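Glucose-1-phosphate thymidylyltransferase (PDB 4ECM) catalyses the joining of a thymidylyl group to glucose 1-phosphate, yielding dTDP-glucose and pyrophosphate, probably on the route to dTDP-L-rhamnose. Local coordinates at residues A[168-173]-A[185-190]; A[154-159]-A[195-200]. One frame throughout, in Å; residues are numbered along the deposited sequence. Where two conformers were deposited one is given.

Overall arrangement
Strand 153-159 comes first and pairs antiparallel with the far half of strand 190-198: this is contact 2, which closes a loop of 35 residues. Within that loop the chain runs out along strand 167-172, back along 175-181, and then through residues 185-190 to meet 168-173 again. That meeting is contact 1, so the smaller closure nests within the larger. Strand 190-198 is reached by both, at Tyr190 in contact 1 and along 195-198 in contact 2. The centres of contacts 1 and 2 lie about 16 Å apart. Leu157 joins them by packing against Ala169, Ile171 and Tyr190. Contact 2 is buried and lies closer to the centre of the chain than contact 1, which is partly buried and extends the same mixed sheet outward.

Contact 1 of 2, residues A[168-173]-A[185-190]; sequences VANIQN and EPKSSY
Val168 opens the contact by laying CG1 against the hydroxyl of Ser188. The branch stands anti to the backbone N (chi1 172°), and its CG1 comes within 3.4 Å of Ser188 OG, while the CA of Val168 makes a CA-H...O contact with Tyr190 O. Ala169 holds the two segments together with both of its backbone polar groups. Its N donates to Tyr190 O at 2.9 Å, an almost straight bond. Its O receives the hydroxyl of Ser188, with OG 2.6 Å away and tilted 31° from the carbonyl plane. The same OG accepts from Tyr190 N at 3.1 Å, so OG both donates and accepts, and its proton goes to Ala169 O. Asn170 lays its amide slantwise across the CB and CG of Lys187, and a water donates both to Asn170 OD1 (2.7 Å) and to Lys187 O (3.0 Å). The Ile171 and Tyr190 side chains cross at about a right angle, and the extended CG1-CD1 arm sets CD1 over one face of the ring, 3.7 Å from the Tyr190 centroid and 15° off its normal, a CH-pi contact. Tyr190 also packs on Glu236 and Ile171 on Tyr234, both of strand 232-236. The loop thus enters strand 190-198 through an ST turn at Ser188, whose hydroxyl also bonds to strand 167-172, its antiparallel neighbour in the mixed sheet of this nucleotidyltransferase fold.

Contact 2 of 2, residues A[154-159]-A[195-200]; sequences KVLLQS and IYLYDS
Lys154 and Leu197 face each other as an antiparallel hydrogen-bonded pair, and their side chains meet at the base, CB to CB 4.1 Å. Lys154 N donates to Leu197 O at 2.9 Å, and Leu197 N returns a bond of 3.0 Å to Lys154 O. The lysine then leaves its partner. Its chain runs straight at first, with CG anti to the backbone N (chi1 176°), and bends at its last two torsions, which carries NZ to a salt bridge with Glu145 and hydrogen bonds with Thr233 and Asn235. Leu197 instead brings CD1 near Lys154 O and presses on Val143 and Phe146 of helix 140-147. This is the alpha/beta sandwich of a Rossmann-like nucleotidyltransferase: that helix covers the face bearing Lys154 and Leu197, and helix 219-228 packs against Tyr196 on the other. There Val155 CG1 sits at the edge of the Tyr196 ring, 4.3 Å from CD1, and the tyrosine side chain lies about 4 Å from the bound dTDP-glucose. At Leu156 and Ile195 the backbones stand farther apart and a water bridges them, accepting from Leu156 N at 2.9 Å and donating to Ile195 O at 2.7 Å; the backbone of Leu156 bonds instead with Thr193 on the same strand as Ile195. Leu156 holds CG on the side away from its own carbonyl carbon (chi1 -54°), and CD1 meets Ile195 CG2 at 3.8 Å, the two branched side chains passing at a slant. Met237 touches both, and Tyr142 packs on Leu156.

Contact 1 of 2, residues A[168-173]-A[185-190]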
loop_
_atom_site.group_PDB
_atom_site.type_symbol
_atom_site.label_atom_id
_atom_site.label_comp_id
_atom_site.label_asym_id
_atom_site.label_seq_id
_atom_site.Cartn_x
_atom_site.Cartn_y
_atom_site.Cartn_z
ATOM N N VAL A 168 -31.006 20.697 -8.228
ATOM C CA VAL A 168 -31.486 22.074 -8.430
ATOM C C VAL A 168 -32.750 22.359 -7.638
ATOM O O VAL A 168 -33.716 21.614 -7.712
ATOM C CB VAL A 168 -31.777 22.330 -9.918
ATOM C CG1 VAL A 168 -32.452 23.680 -10.120
ATOM C CG2 VAL A 168 -30.481 22.235 -10.740
ATOM N N ALA A 169 -32.732 23.445 -6.875
ATOM C CA ALA A 169 -33.872 23.819 -6.048
ATOM C C ALA A 169 -34.780 24.771 -6.797
ATOM O O ALA A 169 -34.336 25.796 -7.322
ATOM C CB ALA A 169 -33.402 24.468 -4.742
ATOM N N ASN A 170 -36.056 24.412 -6.839
ATOM C CA ASN A 170 -37.085 25.230 -7.451
ATOM C C ASN A 170 -37.614 26.096 -6.332
ATOM O O ASN A 170 -38.346 25.617 -5.457
ATOM C CB ASN A 170 -38.190 24.341 -8.032
ATOM C CG ASN A 170 -39.358 25.142 -8.635
ATOM O OD1 ASN A 170 -39.310 26.369 -8.727
ATOM N ND2 ASN A 170 -40.413 24.432 -9.040
ATOM N N ILE A 171 -37.207 27.360 -6.328
ATOM C CA ILE A 171 -37.613 28.299 -5.287
ATOM C C ILE A 171 -38.676 29.282 -5.762
ATOM O O ILE A 171 -38.498 29.965 -6.760
ATOM C CB ILE A 171 -36.414 29.110 -4.778
ATOM C CG1 ILE A 171 -35.371 28.170 -4.163
ATOM C CG2 ILE A 171 -36.871 30.155 -3.736
ATOM C CD1 ILE A 171 -34.203 28.893 -3.600
ATOM N N GLN A 172 -39.782 29.329 -5.040
ATOM C CA GLN A 172 -40.850 30.273 -5.324
ATOM C C GLN A 172 -41.278 30.951 -4.034
ATOM O O GLN A 172 -41.548 30.272 -3.037
ATOM C CB GLN A 172 -42.040 29.585 -5.987
ATOM C CG GLN A 172 -41.705 29.017 -7.348
ATOM C CD GLN A 172 -42.914 28.476 -8.068
ATOM O OE1 GLN A 172 -44.037 28.547 -7.572
ATOM N NE2 GLN A 172 -42.692 27.926 -9.245
ATOM N N ASN A 173 -41.320 32.283 -4.054
ATOM C CA ASN A 173 -41.713 33.078 -2.890
ATOM C C ASN A 173 -40.913 32.691 -1.641
ATOM O O ASN A 173 -41.456 32.550 -0.538
ATOM C CB ASN A 173 -43.227 32.975 -2.693
ATOM C CG ASN A 173 -43.990 33.463 -3.926
ATOM O OD1 ASN A 173 -43.824 34.613 -4.359
ATOM N ND2 ASN A 173 -44.799 32.585 -4.512
ATOM N N GLU A 185 -33.717 20.448 -18.073
ATOM C CA GLU A 185 -34.294 21.783 -18.157
ATOM C C GLU A 185 -34.466 22.330 -16.746
ATOM O O GLU A 185 -35.554 22.244 -16.158
ATOM C CB GLU A 185 -35.651 21.720 -18.866
ATOM C CG GLU A 185 -35.541 21.423 -20.372
ATOM C CD GLU A 185 -36.908 21.268 -21.060
ATOM O OE1 GLU A 185 -37.908 20.978 -20.360
ATOM O OE2 GLU A 185 -36.970 21.413 -22.309
ATOM N N PRO A 186 -33.393 22.897 -16.195
ATOM C CA PRO A 186 -33.433 23.397 -14.814
ATOM C C PRO A 186 -34.488 24.462 -14.575
ATOM O O PRO A 186 -34.664 25.336 -15.403
ATOM C CB PRO A 186 -32.026 23.988 -14.596
ATOM C CG PRO A 186 -31.171 23.472 -15.749
ATOM C CD PRO A 186 -32.099 23.146 -16.866
ATOM N N LYS A 187 -35.185 24.384 -13.447
ATOM C CA LYS A 187 -36.187 25.398 -13.096
ATOM C C LYS A 187 -35.509 26.688 -12.623
ATOM O O LYS A 187 -36.112 27.743 -12.643
ATOM C CB LYS A 187 -37.073 24.897 -11.952
ATOM C CG LYS A 187 -38.005 23.723 -12.289
ATOM C CD LYS A 187 -39.250 24.190 -13.035
ATOM C CE LYS A 187 -40.224 23.037 -13.316
ATOM N NZ LYS A 187 -39.649 22.041 -14.266
ATOM N N SER A 188 -34.264 26.587 -12.162
ATOM C CA SER A 188 -33.546 27.738 -11.633
ATOM C C SER A 188 -32.060 27.479 -11.751
ATOM O O SER A 188 -31.659 26.457 -12.287
ATOM C CB SER A 188 -33.868 27.898 -10.143
ATOM O OG SER A 188 -33.164 26.916 -9.373
ATOM N N SER A 189 -31.248 28.392 -11.216
ATOM C CA SER A 189 -29.801 28.196 -11.174
ATOM C C SER A 189 -29.305 27.942 -9.729
ATOM O O SER A 189 -28.103 28.041 -9.447
ATOM C CB SER A 189 -29.072 29.379 -11.815
ATOM O OG SER A 189 -29.340 30.564 -11.121
ATOM N N TYR A 190 -30.227 27.592 -8.833
ATOM C CA TYR A 190 -29.866 27.283 -7.446
ATOM C C TYR A 190 -29.418 25.837 -7.277
ATOM O O TYR A 190 -30.248 24.946 -7.191
ATOM C CB TYR A 190 -31.044 27.505 -6.505
ATOM C CG TYR A 190 -31.493 28.945 -6.349
ATOM C CD1 TYR A 190 -30.719 29.877 -5.648
ATOM C CD2 TYR A 190 -32.727 29.358 -6.843
ATOM C CE1 TYR A 190 -31.161 31.216 -5.487
ATOM C CE2 TYR A 190 -33.176 30.673 -6.686
ATOM C CZ TYR A 190 -32.400 31.599 -6.015
ATOM O OH TYR A 190 -32.897 32.894 -5.874
HETATM O O HOH W 1 -37.679 28.079 -10.125
#

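Contact 2 of 2, residues A[154-159]-A[195-200]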
loop_
_atom_site.group_PDB
_atom_site.type_symbol
_atom_site.label_atom_id
_atom_site.label_comp_id
_atom_site.label_asym_id
_atom_site.label_seq_id
_atom_site.Cartn_x
_atom_site.Cartn_y
_atom_site.Cartn_z
ATOM N N LYS A 154 -31.561 20.704 6.602
ATOM C CA LYS A 154 -31.172 21.969 6.016
ATOM C C LYS A 154 -30.194 21.710 4.872
ATOM O O LYS A 154 -29.298 20.869 4.980
ATOM C CB LYS A 154 -30.521 22.880 7.072
ATOM C CG LYS A 154 -29.987 24.217 6.528
ATOM C CD LYS A 154 -29.347 25.093 7.616
ATOM C CE LYS A 154 -30.364 25.657 8.645
ATOM N NZ LYS A 154 -31.394 26.592 8.097
ATOM N N VAL A 155 -30.395 22.428 3.777
ATOM C CA VAL A 155 -29.539 22.347 2.599
ATOM C C VAL A 155 -28.990 23.743 2.351
ATOM O O VAL A 155 -29.617 24.751 2.755
ATOM C CB VAL A 155 -30.291 21.810 1.352
ATOM C CG1 VAL A 155 -30.691 20.355 1.573
ATOM C CG2 VAL A 155 -31.519 22.675 1.019
ATOM N N LEU A 156 -27.810 23.797 1.734
ATOM C CA LEU A 156 -27.117 25.050 1.446
ATOM C C LEU A 156 -27.045 25.208 -0.063
ATOM O O LEU A 156 -26.600 24.295 -0.765
ATOM C CB LEU A 156 -25.717 25.038 2.051
ATOM C CG LEU A 156 -25.651 24.736 3.554
ATOM C CD1 LEU A 156 -24.199 24.857 4.082
ATOM C CD2 LEU A 156 -26.598 25.638 4.353
ATOM N N LEU A 157 -27.469 26.373 -0.551
ATOM C CA LEU A 157 -27.581 26.631 -1.988
ATOM C C LEU A 157 -26.529 27.579 -2.547
ATOM O O LEU A 157 -26.038 28.479 -1.856
ATOM C CB LEU A 157 -28.957 27.225 -2.314
ATOM C CG LEU A 157 -30.202 26.498 -1.783
ATOM C CD1 LEU A 157 -31.477 27.227 -2.255
ATOM C CD2 LEU A 157 -30.199 25.039 -2.209
ATOM N N GLN A 158 -26.196 27.347 -3.815
ATOM C CA GLN A 158 -25.284 28.192 -4.563
ATOM C C GLN A 158 -25.839 28.446 -5.936
ATOM O O GLN A 158 -26.197 27.514 -6.644
ATOM C CB GLN A 158 -23.925 27.537 -4.739
ATOM C CG GLN A 158 -22.949 27.885 -3.671
ATOM C CD GLN A 158 -22.369 29.298 -3.827
ATOM O OE1 GLN A 158 -21.936 29.897 -2.865
ATOM N NE2 GLN A 158 -22.344 29.798 -5.034
ATOM N N SER A 159 -25.905 29.718 -6.311
ATOM C CA SER A 159 -26.348 30.096 -7.641
ATOM C C SER A 159 -25.175 29.789 -8.559
ATOM O O SER A 159 -24.056 30.204 -8.280
ATOM C CB SER A 159 -26.708 31.575 -7.693
ATOM O OG SER A 159 -27.196 31.911 -8.980
ATOM N N ILE A 195 -23.392 19.813 1.038
ATOM C CA ILE A 195 -23.231 20.035 2.468
ATOM C C ILE A 195 -24.630 19.923 3.011
ATOM O O ILE A 195 -25.468 20.776 2.729
ATOM C CB ILE A 195 -22.665 21.411 2.836
ATOM C CG1 ILE A 195 -21.313 21.674 2.159
ATOM C CG2 ILE A 195 -22.490 21.503 4.367
ATOM C CD1 ILE A 195 -21.384 21.968 0.694
ATOM N N TYR A 196 -24.888 18.854 3.756
ATOM C CA TYR A 196 -26.217 18.553 4.259
ATOM C C TYR A 196 -26.256 18.491 5.788
ATOM O O TYR A 196 -25.348 17.952 6.428
ATOM C CB TYR A 196 -26.666 17.194 3.700
ATOM C CG TYR A 196 -26.484 17.071 2.207
ATOM C CD1 TYR A 196 -27.336 17.721 1.326
ATOM C CD2 TYR A 196 -25.465 16.307 1.674
ATOM C CE1 TYR A 196 -27.161 17.621 -0.043
ATOM C CE2 TYR A 196 -25.291 16.195 0.301
ATOM C CZ TYR A 196 -26.136 16.852 -0.546
ATOM O OH TYR A 196 -25.948 16.747 -1.906
ATOM N N LEU A 197 -27.310 19.053 6.371
ATOM C CA LEU A 197 -27.483 18.995 7.804
ATOM C C LEU A 197 -28.759 18.207 8.039
ATOM O O LEU A 197 -29.823 18.601 7.546
ATOM C CB LEU A 197 -27.519 20.387 8.443
ATOM C CG LEU A 197 -26.268 21.266 8.221
ATOM C CD1 LEU A 197 -26.327 21.984 6.863
ATOM C CD2 LEU A 197 -26.096 22.290 9.302
ATOM N N TYR A 198 -28.639 17.081 8.757
ATOM C CA TYR A 198 -29.778 16.166 9.015
ATOM C C TYR A 198 -29.972 15.769 10.479
ATOM O O TYR A 198 -29.023 15.778 11.273
ATOM C CB TYR A 198 -29.597 14.838 8.268
ATOM C CG TYR A 198 -29.545 14.902 6.761
ATOM C CD1 TYR A 198 -30.588 15.458 6.037
ATOM C CD2 TYR A 198 -28.497 14.329 6.061
ATOM C CE1 TYR A 198 -30.566 15.506 4.656
ATOM C CE2 TYR A 198 -28.465 14.355 4.652
ATOM C CZ TYR A 198 -29.508 14.954 3.962
ATOM O OH TYR A 198 -29.512 15.005 2.584
ATOM N N ASP A 199 -31.217 15.431 10.832
ATOM C CA ASP A 199 -31.486 14.853 12.131
ATOM C C ASP A 199 -31.409 13.335 11.915
ATOM O O ASP A 199 -31.275 12.866 10.784
ATOM C CB ASP A 199 -32.817 15.315 12.755
ATOM C CG ASP A 199 -34.055 14.886 11.973
ATOM O OD1 ASP A 199 -33.953 14.096 11.021
ATOM O OD2 ASP A 199 -35.154 15.355 12.344
ATOM N N SER A 200 -31.502 12.564 12.990
ATOM C CA SER A 200 -31.332 11.113 12.895
ATOM C C SER A 200 -32.444 10.373 12.140
ATOM O O SER A 200 -32.317 9.178 11.894
ATOM C CB SER A 200 -31.184 10.515 14.295
ATOM O OG SER A 200 -32.377 10.704 15.029
HETATM O O HOH W 2 -27.053 21.194 0.628
#